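Long-range contacts in putative uncharacterized protein gbs0355 (Streptococcus agalactiae, PDB 3OKZ), which probably acts as an LCP-family enzyme in cell-envelope assembly, transferring polymers from polyprenyl-phosphate lipid carriers to the cell wall, although its own function is uncharacterized: residues 27-32 against 114-119; 62-67 against 180-185; 68-73 against 98-103. One frame throughout, in Å; residues are numbered along the deposited sequence.

Contact 1: residues 27-32 against 114-119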
loop_
_atom_site.group_PDB
_atom_site.type_symbol
_atom_site.label_atom_id
_atom_site.label_comp_id
_atom_site.label_asym_id
_atom_site.label_seq_id
_atom_site.Cartn_x
_atom_site.Cartn_y
_atom_site.Cartn_z
ATOM N N VAL A 27 -6.906 -3.260 4.175
ATOM C CA VAL A 27 -7.331 -4.633 4.314
ATOM C C VAL A 27 -8.832 -4.832 4.201
ATOM O O VAL A 27 -9.618 -4.076 4.766
ATOM C CB VAL A 27 -6.891 -5.196 5.652
ATOM C CG1 VAL A 27 -7.236 -6.675 5.708
ATOM C CG2 VAL A 27 -5.403 -4.956 5.857
ATOM N N ASP A 28 -9.220 -5.857 3.456
ATOM C CA ASP A 28 -10.622 -6.206 3.315
ATOM C C ASP A 28 -10.846 -7.366 4.297
ATOM O O ASP A 28 -10.536 -8.529 4.010
ATOM C CB ASP A 28 -10.916 -6.635 1.887
ATOM C CG ASP A 28 -12.351 -7.027 1.690
ATOM O OD1 ASP A 28 -13.228 -6.368 2.277
ATOM O OD2 ASP A 28 -12.600 -7.987 0.935
ATOM N N THR A 29 -11.353 -7.025 5.478
ATOM C CA THR A 29 -11.580 -8.009 6.520
ATOM C C THR A 29 -12.909 -8.747 6.401
ATOM O O THR A 29 -13.195 -9.644 7.192
ATOM C CB THR A 29 -11.445 -7.354 7.912
ATOM O OG1 THR A 29 -12.320 -6.228 8.005
ATOM C CG2 THR A 29 -10.020 -6.876 8.128
ATOM N N GLY A 30 -13.723 -8.371 5.418
ATOM C CA GLY A 30 -14.985 -9.061 5.204
ATOM C C GLY A 30 -16.244 -8.636 5.940
ATOM O O GLY A 30 -16.368 -7.502 6.393
ATOM N N SER A 31 -17.182 -9.577 6.053
ATOM C CA SER A 31 -18.471 -9.340 6.701
ATOM C C SER A 31 -18.495 -9.629 8.199
ATOM O O SER A 31 -19.061 -8.855 8.965
ATOM C CB SER A 31 -19.564 -10.172 6.024
ATOM O OG SER A 31 -19.647 -9.897 4.640
ATOM N N GLU A 32 -17.915 -10.750 8.617
ATOM C CA GLU A 32 -17.899 -11.091 10.036
ATOM C C GLU A 32 -16.480 -11.086 10.573
ATOM O O GLU A 32 -15.590 -11.719 10.007
ATOM C CB GLU A 32 -18.533 -12.467 10.281
ATOM C CG GLU A 32 -20.054 -12.470 10.361
ATOM C CD GLU A 32 -20.701 -11.918 9.115
ATOM O OE1 GLU A 32 -20.240 -12.265 8.009
ATOM O OE2 GLU A 32 -21.672 -11.146 9.235
ATOM N N GLN A 114 -2.362 -0.560 8.902
ATOM C CA GLN A 114 -3.407 -1.241 8.161
ATOM C C GLN A 114 -4.753 -0.661 8.528
ATOM O O GLN A 114 -5.005 -0.352 9.694
ATOM C CB GLN A 114 -3.367 -2.749 8.425
ATOM C CG GLN A 114 -3.717 -3.200 9.832
ATOM C CD GLN A 114 -3.359 -4.665 10.039
ATOM O OE1 GLN A 114 -3.311 -5.446 9.087
ATOM N NE2 GLN A 114 -3.113 -5.042 11.282
ATOM N N ILE A 115 -5.590 -0.484 7.509
ATOM C CA ILE A 115 -6.932 0.064 7.670
ATOM C C ILE A 115 -7.910 -0.758 6.836
ATOM O O ILE A 115 -7.640 -1.059 5.671
ATOM C CB ILE A 115 -6.977 1.535 7.205
ATOM C CG1 ILE A 115 -5.880 2.326 7.929
ATOM C CG2 ILE A 115 -8.347 2.145 7.507
ATOM C CD1 ILE A 115 -5.961 3.835 7.761
ATOM N N ASN A 116 -9.037 -1.142 7.427
ATOM C CA ASN A 116 -10.017 -1.933 6.688
ATOM C C ASN A 116 -10.884 -1.020 5.846
ATOM O O ASN A 116 -10.774 0.205 5.926
ATOM C CB ASN A 116 -10.897 -2.764 7.628
ATOM C CG ASN A 116 -11.661 -1.918 8.602
ATOM O OD1 ASN A 116 -12.330 -0.965 8.217
ATOM N ND2 ASN A 116 -11.572 -2.260 9.875
HETATM N N MSE A 117 -11.767 -1.615 5.057
HETATM C CA MSE A 117 -12.608 -0.835 4.167
HETATM C C MSE A 117 -13.492 0.198 4.837
HETATM O O MSE A 117 -13.733 1.258 4.268
HETATM C CB MSE A 117 -13.430 -1.771 3.284
HETATM C CG MSE A 117 -12.564 -2.757 2.489
HETATM SE SE MSE A 117 -11.231 -1.900 1.355
HETATM C CE MSE A 117 -9.658 -2.176 2.441
ATOM N N GLN A 118 -13.966 -0.096 6.043
ATOM C CA GLN A 118 -14.814 0.859 6.746
ATOM C C GLN A 118 -13.947 2.055 7.051
ATOM O O GLN A 118 -14.359 3.199 6.865
ATOM C CB GLN A 118 -15.342 0.287 8.061
ATOM C CG GLN A 118 -16.370 1.189 8.731
ATOM C CD GLN A 118 -17.693 1.236 7.977
ATOM O OE1 GLN A 118 -18.395 0.222 7.884
ATOM N NE2 GLN A 118 -18.039 2.408 7.429
ATOM N N GLY A 119 -12.734 1.767 7.511
ATOM C CA GLY A 119 -11.785 2.806 7.850
ATOM C C GLY A 119 -11.568 3.768 6.707
ATOM O O GLY A 119 -11.571 4.976 6.910
#
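Val27 and Asn116 meet where two parallel neighbours of the large mixed sheet, strands 20-28 and 111-116, reach their ends; the first segment leaves as a loop while the second enters helix 117-126. The backbone joint is a hydrogen bond from Val27 N to Ile115 O, 2.8 Å long, with a CA-H...O contact from Asn116 CA to Val27 O as a secondary feature. Beside it, the selenomethionine Met117 folds back over the strand end. Its CG lies anti to the carbonyl carbon (chi1 -56°), and bends at chi2 and chi3 turn the end of the chain back toward the Val27 carbonyl. From the same side chain, CG touches Asp28 OD1 at 3.7 Å, the two side chains crossing at about a right angle. Val27 CG2 also rests on Gln114 CB at 4.0 Å, while Gln114 OE1 is held by Tyr89 OH. Asn116 does double duty: its CB packs against Thr29 OG1, which is itself hydrogen-bonded to His33 NE2, and its OD1 caps the helix by accepting from Gly119 N at 2.9 Å and, weakly, from Gln118 N. Trp38 lies against Gln114 and Asn116. Backbone hydrogen bonds extend the sheet both ways, from Asp28 to Asn41 and from Asn116 to Asn216: strand 41-51 lies beside strand 20-28, and strand 217-219 beside strand 111-116.

Contact 2: residues 62-67 against 180-185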
loop_
_atom_site.group_PDB
_atom_site.type_symbol
_atom_site.label_atom_id
_atom_site.label_comp_id
_atom_site.label_asym_id
_atom_site.label_seq_id
_atom_site.Cartn_x
_atom_site.Cartn_y
_atom_site.Cartn_z
ATOM N N LEU A 62 2.600 -1.523 -4.638
ATOM C CA LEU A 62 3.200 -2.826 -4.913
ATOM C C LEU A 62 2.195 -3.779 -5.538
ATOM O O LEU A 62 1.279 -4.255 -4.868
ATOM C CB LEU A 62 3.750 -3.416 -3.612
ATOM C CG LEU A 62 4.500 -2.397 -2.741
ATOM C CD1 LEU A 62 4.948 -3.025 -1.406
ATOM C CD2 LEU A 62 5.685 -1.867 -3.524
ATOM N N GLU A 63 2.391 -4.060 -6.826
ATOM C CA GLU A 63 1.513 -4.942 -7.603
ATOM C C GLU A 63 1.240 -6.282 -6.932
ATOM O O GLU A 63 2.141 -7.102 -6.769
ATOM C CB GLU A 63 2.118 -5.183 -8.986
ATOM C CG GLU A 63 1.310 -6.146 -9.842
ATOM C CD GLU A 63 -0.166 -5.794 -9.869
ATOM O OE1 GLU A 63 -0.502 -4.654 -10.258
ATOM O OE2 GLU A 63 -0.992 -6.655 -9.499
ATOM N N ARG A 64 -0.016 -6.502 -6.563
ATOM C CA ARG A 64 -0.446 -7.732 -5.890
ATOM C C ARG A 64 -0.150 -9.026 -6.637
ATOM O O ARG A 64 -0.077 -10.091 -6.022
ATOM C CB ARG A 64 -1.947 -7.673 -5.636
ATOM C CG ARG A 64 -2.755 -7.410 -6.910
ATOM C CD ARG A 64 -4.242 -7.543 -6.660
ATOM N NE ARG A 64 -4.647 -6.779 -5.487
ATOM C CZ ARG A 64 -5.891 -6.720 -5.030
ATOM N NH1 ARG A 64 -6.861 -7.382 -5.652
ATOM N NH2 ARG A 64 -6.164 -6.004 -3.949
ATOM N N ASP A 65 0.003 -8.937 -7.959
ATOM C CA ASP A 65 0.262 -10.110 -8.795
ATOM C C ASP A 65 1.749 -10.429 -8.993
ATOM O O ASP A 65 2.103 -11.359 -9.713
ATOM C CB ASP A 65 -0.437 -9.941 -10.158
ATOM C CG ASP A 65 -1.969 -10.072 -10.063
ATOM O OD1 ASP A 65 -2.668 -9.735 -11.047
ATOM O OD2 ASP A 65 -2.478 -10.520 -9.012
ATOM N N VAL A 66 2.618 -9.664 -8.345
ATOM C CA VAL A 66 4.059 -9.884 -8.445
ATOM C C VAL A 66 4.439 -11.280 -7.938
ATOM O O VAL A 66 4.003 -11.702 -6.864
ATOM C CB VAL A 66 4.816 -8.803 -7.647
ATOM C CG1 VAL A 66 6.256 -9.209 -7.430
ATOM C CG2 VAL A 66 4.761 -7.492 -8.408
ATOM N N LEU A 67 5.243 -12.000 -8.717
ATOM C CA LEU A 67 5.664 -13.354 -8.346
ATOM C C LEU A 67 6.774 -13.286 -7.310
ATOM O O LEU A 67 7.857 -12.767 -7.593
ATOM C CB LEU A 67 6.165 -14.100 -9.583
ATOM C CG LEU A 67 6.479 -15.585 -9.463
ATOM C CD1 LEU A 67 5.227 -16.357 -9.078
ATOM C CD2 LEU A 67 7.022 -16.068 -10.782
ATOM N N TYR A 180 -3.153 -1.537 -12.611
ATOM C CA TYR A 180 -2.269 -0.374 -12.568
ATOM C C TYR A 180 -3.097 0.892 -12.591
ATOM O O TYR A 180 -2.731 1.899 -11.976
ATOM C CB TYR A 180 -1.269 -0.422 -13.728
ATOM C CG TYR A 180 -0.331 -1.598 -13.565
ATOM C CD1 TYR A 180 0.376 -1.775 -12.372
ATOM C CD2 TYR A 180 -0.191 -2.561 -14.560
ATOM C CE1 TYR A 180 1.187 -2.873 -12.172
ATOM C CE2 TYR A 180 0.627 -3.674 -14.368
ATOM C CZ TYR A 180 1.312 -3.820 -13.170
ATOM O OH TYR A 180 2.141 -4.899 -12.965
ATOM N N GLY A 181 -4.224 0.827 -13.295
ATOM C CA GLY A 181 -5.130 1.958 -13.350
ATOM C C GLY A 181 -5.687 2.017 -11.943
ATOM O O GLY A 181 -5.608 3.041 -11.254
ATOM N N ARG A 182 -6.214 0.878 -11.506
ATOM C CA ARG A 182 -6.789 0.733 -10.177
ATOM C C ARG A 182 -5.882 1.294 -9.084
ATOM O O ARG A 182 -6.364 1.853 -8.096
ATOM C CB ARG A 182 -7.061 -0.740 -9.888
ATOM C CG ARG A 182 -7.505 -1.006 -8.471
ATOM C CD ARG A 182 -7.822 -2.480 -8.238
ATOM N NE ARG A 182 -8.352 -2.676 -6.893
ATOM C CZ ARG A 182 -8.455 -3.851 -6.286
ATOM N NH1 ARG A 182 -8.066 -4.961 -6.907
ATOM N NH2 ARG A 182 -8.938 -3.910 -5.050
ATOM N N GLN A 183 -4.571 1.136 -9.251
ATOM C CA GLN A 183 -3.636 1.643 -8.254
ATOM C C GLN A 183 -3.413 3.146 -8.304
ATOM O O GLN A 183 -3.258 3.779 -7.257
ATOM C CB GLN A 183 -2.302 0.905 -8.347
ATOM C CG GLN A 183 -2.374 -0.452 -7.659
ATOM C CD GLN A 183 -1.131 -1.249 -7.843
ATOM O OE1 GLN A 183 -0.829 -1.661 -8.946
ATOM N NE2 GLN A 183 -0.388 -1.469 -6.767
ATOM N N LYS A 184 -3.408 3.728 -9.503
ATOM C CA LYS A 184 -3.214 5.173 -9.612
ATOM C C LYS A 184 -4.358 5.758 -8.795
ATOM O O LYS A 184 -4.162 6.598 -7.929
ATOM C CB LYS A 184 -3.311 5.615 -11.079
ATOM C CG LYS A 184 -2.519 6.865 -11.437
ATOM C CD LYS A 184 -1.019 6.610 -11.393
ATOM C CE LYS A 184 -0.214 7.899 -11.618
ATOM N NZ LYS A 184 1.271 7.735 -11.432
ATOM N N ARG A 185 -5.562 5.269 -9.050
ATOM C CA ARG A 185 -6.721 5.750 -8.324
ATOM C C ARG A 185 -6.576 5.520 -6.822
ATOM O O ARG A 185 -6.972 6.360 -6.020
ATOM C CB ARG A 185 -7.999 5.080 -8.860
ATOM C CG ARG A 185 -8.633 5.801 -10.040
ATOM C CD ARG A 185 -9.761 4.993 -10.660
ATOM N NE ARG A 185 -9.238 3.980 -11.572
ATOM C CZ ARG A 185 -9.590 2.699 -11.559
ATOM N NH1 ARG A 185 -10.480 2.262 -10.679
ATOM N NH2 ARG A 185 -9.029 1.850 -12.406
#
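Glu63 runs past the Tyr180 ring, the two side chains crossing at about a right angle, and this is the closely packed part of the contact; the arginine pair beside it is less settled, for Arg64 is partly exposed and poorly ordered. Glu63 CG runs anti to the backbone N (chi1 177°) and the chain then bends, which carries CG to 3.5 Å from Tyr180 OH. The carboxylate stands nearly upright to the ring, their planes 82° apart, with OE1 approaching CE1 obliquely. Gln183 closes in beside the same carboxylate, and Tyr180 OH is anchored elsewhere, on Gln260. The other oxygen of Glu63 looks back into its own loop: OE2 offers its anti lone pair to Asp65 N at 2.9 Å, bracing the type I turn from Glu63 to Val66. Arg182, buried and fully extended, places NH1 over one face of the Arg64 guanidinium, the two planes 74° apart; these donors do not bond to each other. Asp43 OD1 forms a long, weak ion pair with each, and Asp179, near Glu63 OE1, forms another with Arg182, probably offsetting part of the gathered charge. Arginines brought together from a loop and a long helix, with an aspartate between, are consistent with the anion-binding pocket of the LCP domain, the part of the longer protein seen here, which in relatives receives a polyprenyl pyrophosphate.

Contact 3: residues 68-73 against 98-103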
loop_
_atom_site.group_PDB
_atom_site.type_symbol
_atom_site.label_atom_id
_atom_site.label_comp_id
_atom_site.label_asym_id
_atom_site.label_seq_id
_atom_site.Cartn_x
_atom_site.Cartn_y
_atom_site.Cartn_z
ATOM N N ILE A 68 6.524 -13.825 -6.122
ATOM C CA ILE A 68 7.524 -13.769 -5.063
ATOM C C ILE A 68 7.587 -15.041 -4.216
ATOM O O ILE A 68 6.616 -15.790 -4.134
ATOM C CB ILE A 68 7.234 -12.559 -4.122
ATOM C CG1 ILE A 68 8.544 -11.935 -3.633
ATOM C CG2 ILE A 68 6.441 -13.017 -2.901
ATOM C CD1 ILE A 68 8.344 -10.657 -2.853
ATOM N N LYS A 69 8.735 -15.281 -3.591
ATOM C CA LYS A 69 8.907 -16.438 -2.715
ATOM C C LYS A 69 8.536 -15.953 -1.318
ATOM O O LYS A 69 9.364 -15.377 -0.611
ATOM C CB LYS A 69 10.363 -16.910 -2.731
ATOM C CG LYS A 69 10.700 -17.991 -1.712
ATOM C CD LYS A 69 12.185 -18.332 -1.785
ATOM C CE LYS A 69 12.568 -19.448 -0.822
ATOM N NZ LYS A 69 11.806 -20.713 -1.072
ATOM N N LEU A 70 7.285 -16.172 -0.932
ATOM C CA LEU A 70 6.810 -15.726 0.369
ATOM C C LEU A 70 7.795 -15.918 1.502
ATOM O O LEU A 70 8.391 -16.980 1.643
ATOM C CB LEU A 70 5.527 -16.446 0.751
ATOM C CG LEU A 70 4.384 -16.413 -0.247
ATOM C CD1 LEU A 70 3.161 -17.079 0.390
ATOM C CD2 LEU A 70 4.093 -14.967 -0.643
ATOM N N SER A 71 7.954 -14.878 2.309
ATOM C CA SER A 71 8.821 -14.931 3.475
ATOM C C SER A 71 7.848 -14.913 4.645
ATOM O O SER A 71 6.816 -14.252 4.573
ATOM C CB SER A 71 9.733 -13.704 3.529
ATOM O OG SER A 71 10.524 -13.611 2.360
ATOM N N GLY A 72 8.156 -15.644 5.709
ATOM C CA GLY A 72 7.261 -15.667 6.854
ATOM C C GLY A 72 7.756 -16.490 8.029
ATOM O O GLY A 72 8.909 -16.932 8.044
ATOM N N PRO A 73 6.905 -16.705 9.042
ATOM C CA PRO A 73 7.270 -17.484 10.228
ATOM C C PRO A 73 7.205 -18.996 9.979
ATOM O O PRO A 73 6.241 -19.513 9.403
ATOM C CB PRO A 73 6.268 -16.998 11.273
ATOM C CG PRO A 73 5.056 -16.746 10.464
ATOM C CD PRO A 73 5.606 -16.043 9.237
ATOM N N LEU A 98 4.475 -7.920 5.885
ATOM C CA LEU A 98 5.624 -7.104 6.205
ATOM C C LEU A 98 6.908 -7.840 5.848
ATOM O O LEU A 98 7.728 -7.327 5.078
ATOM C CB LEU A 98 5.634 -6.735 7.684
ATOM C CG LEU A 98 6.819 -5.824 8.017
ATOM C CD1 LEU A 98 6.617 -4.475 7.361
ATOM C CD2 LEU A 98 6.958 -5.670 9.515
HETATM N N MSE A 99 7.074 -9.046 6.386
HETATM C CA MSE A 99 8.282 -9.817 6.123
HETATM C C MSE A 99 8.542 -10.031 4.638
HETATM O O MSE A 99 9.676 -9.867 4.163
HETATM C CB MSE A 99 8.205 -11.151 6.851
HETATM C CG MSE A 99 8.139 -10.985 8.368
HETATM SE SE MSE A 99 8.260 -12.632 9.352
HETATM C CE MSE A 99 10.135 -12.548 9.824
ATOM N N THR A 100 7.479 -10.385 3.913
ATOM C CA THR A 100 7.553 -10.611 2.472
ATOM C C THR A 100 7.951 -9.319 1.775
ATOM O O THR A 100 8.730 -9.336 0.825
ATOM C CB THR A 100 6.200 -11.070 1.898
ATOM O OG1 THR A 100 5.746 -12.226 2.611
ATOM C CG2 THR A 100 6.335 -11.423 0.422
ATOM N N VAL A 101 7.429 -8.197 2.256
ATOM C CA VAL A 101 7.753 -6.909 1.651
ATOM C C VAL A 101 9.172 -6.472 1.962
ATOM O O VAL A 101 9.847 -5.877 1.113
ATOM C CB VAL A 101 6.767 -5.808 2.106
ATOM C CG1 VAL A 101 7.361 -4.420 1.838
ATOM C CG2 VAL A 101 5.429 -5.974 1.358
ATOM N N GLN A 102 9.631 -6.759 3.175
ATOM C CA GLN A 102 10.983 -6.380 3.534
ATOM C C GLN A 102 11.957 -7.154 2.651
ATOM O O GLN A 102 12.940 -6.594 2.166
ATOM C CB GLN A 102 11.248 -6.655 5.020
ATOM C CG GLN A 102 10.433 -5.771 5.962
ATOM C CD GLN A 102 10.889 -5.836 7.409
ATOM O OE1 GLN A 102 10.417 -5.077 8.249
ATOM N NE2 GLN A 102 11.804 -6.737 7.703
ATOM N N ASP A 103 11.675 -8.435 2.416
ATOM C CA ASP A 103 12.555 -9.243 1.576
ATOM C C ASP A 103 12.460 -8.883 0.104
ATOM O O ASP A 103 13.413 -9.089 -0.653
ATOM C CB ASP A 103 12.259 -10.729 1.746
ATOM C CG ASP A 103 12.770 -11.273 3.065
ATOM O OD1 ASP A 103 13.744 -10.688 3.609
ATOM O OD2 ASP A 103 12.206 -12.292 3.545
#
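Thr100 sets its methyl CG2 against Ile68, 3.7 Å from the branch methyl CG2, while Ile68 CD1 reaches over toward the same group. With CG2 anti to its own backbone N, Thr100 turns the methyl to the isoleucine and the hydroxyl to the loop that follows the strand, so one small residue serves both an apolar and a polar neighbour. Leu70 CD2 adds a more distant touch on that methyl, at 4.3 Å. The hydroxyl is hydrogen-bonded to Met96 O, one turn earlier in its helix, and accepts a weak bond from Ser71 N at 3.5 Å (N-H...O angle 153°); Ser71 O is also close by. The helical bond probably fixes the rotation of the hydroxyl, and the loop backbone leans weakly on it.

Ser71 points toward the helix, its CB coming within 3.9 Å of Met99 O. Its hydroxyl is modelled against Asp103 OD2 as a hydrogen bond, but that carboxylate oxygen sits too close to the serine for the details to be trusted. Farther along, the selenomethionine Met99 spreads over the extended loop: its SE lies 4.1 Å from Gly72 CA and 4.3 Å from Pro73 CD. Met99, Thr100 and Asp103 follow the periodicity of a helix and lie along one side of it, facing the passing loop.

Around this face, Ile68 also touches Leu104, and Pro73 packs on Glu95 and Met96. Strand 67-69 pairs with strand 82-84 in a small antiparallel sheet, whereas Leu98 and Val101 of the helix rest on Leu23 of strand 20-28. Helix 93-105 therefore lies between that two-stranded sheet and the large central one.

How the contacts relate
Followed from the N terminus, the chain first leaves strand 20-28 and closes a loop of 81 residues at contact 1, when strand 111-116 arrives beside it. Inside that loop, the residues after strand 56-62 open contact 2, which is completed only by helix 178-200; contacts 1 and 2 therefore cross. Contact 3 is the most local and nests within both. Contacts 2 and 3 touch, Leu62 CD1 packing on Val101 CG2 at 4.1 Å, whereas contact 1 stays about 7 Å or more from both, between nearest atoms. Contact 1 joins two central-sheet strands, contact 2 a loop leaving that sheet to helix 178-200, contact 3 the small sheet to helix 93-105.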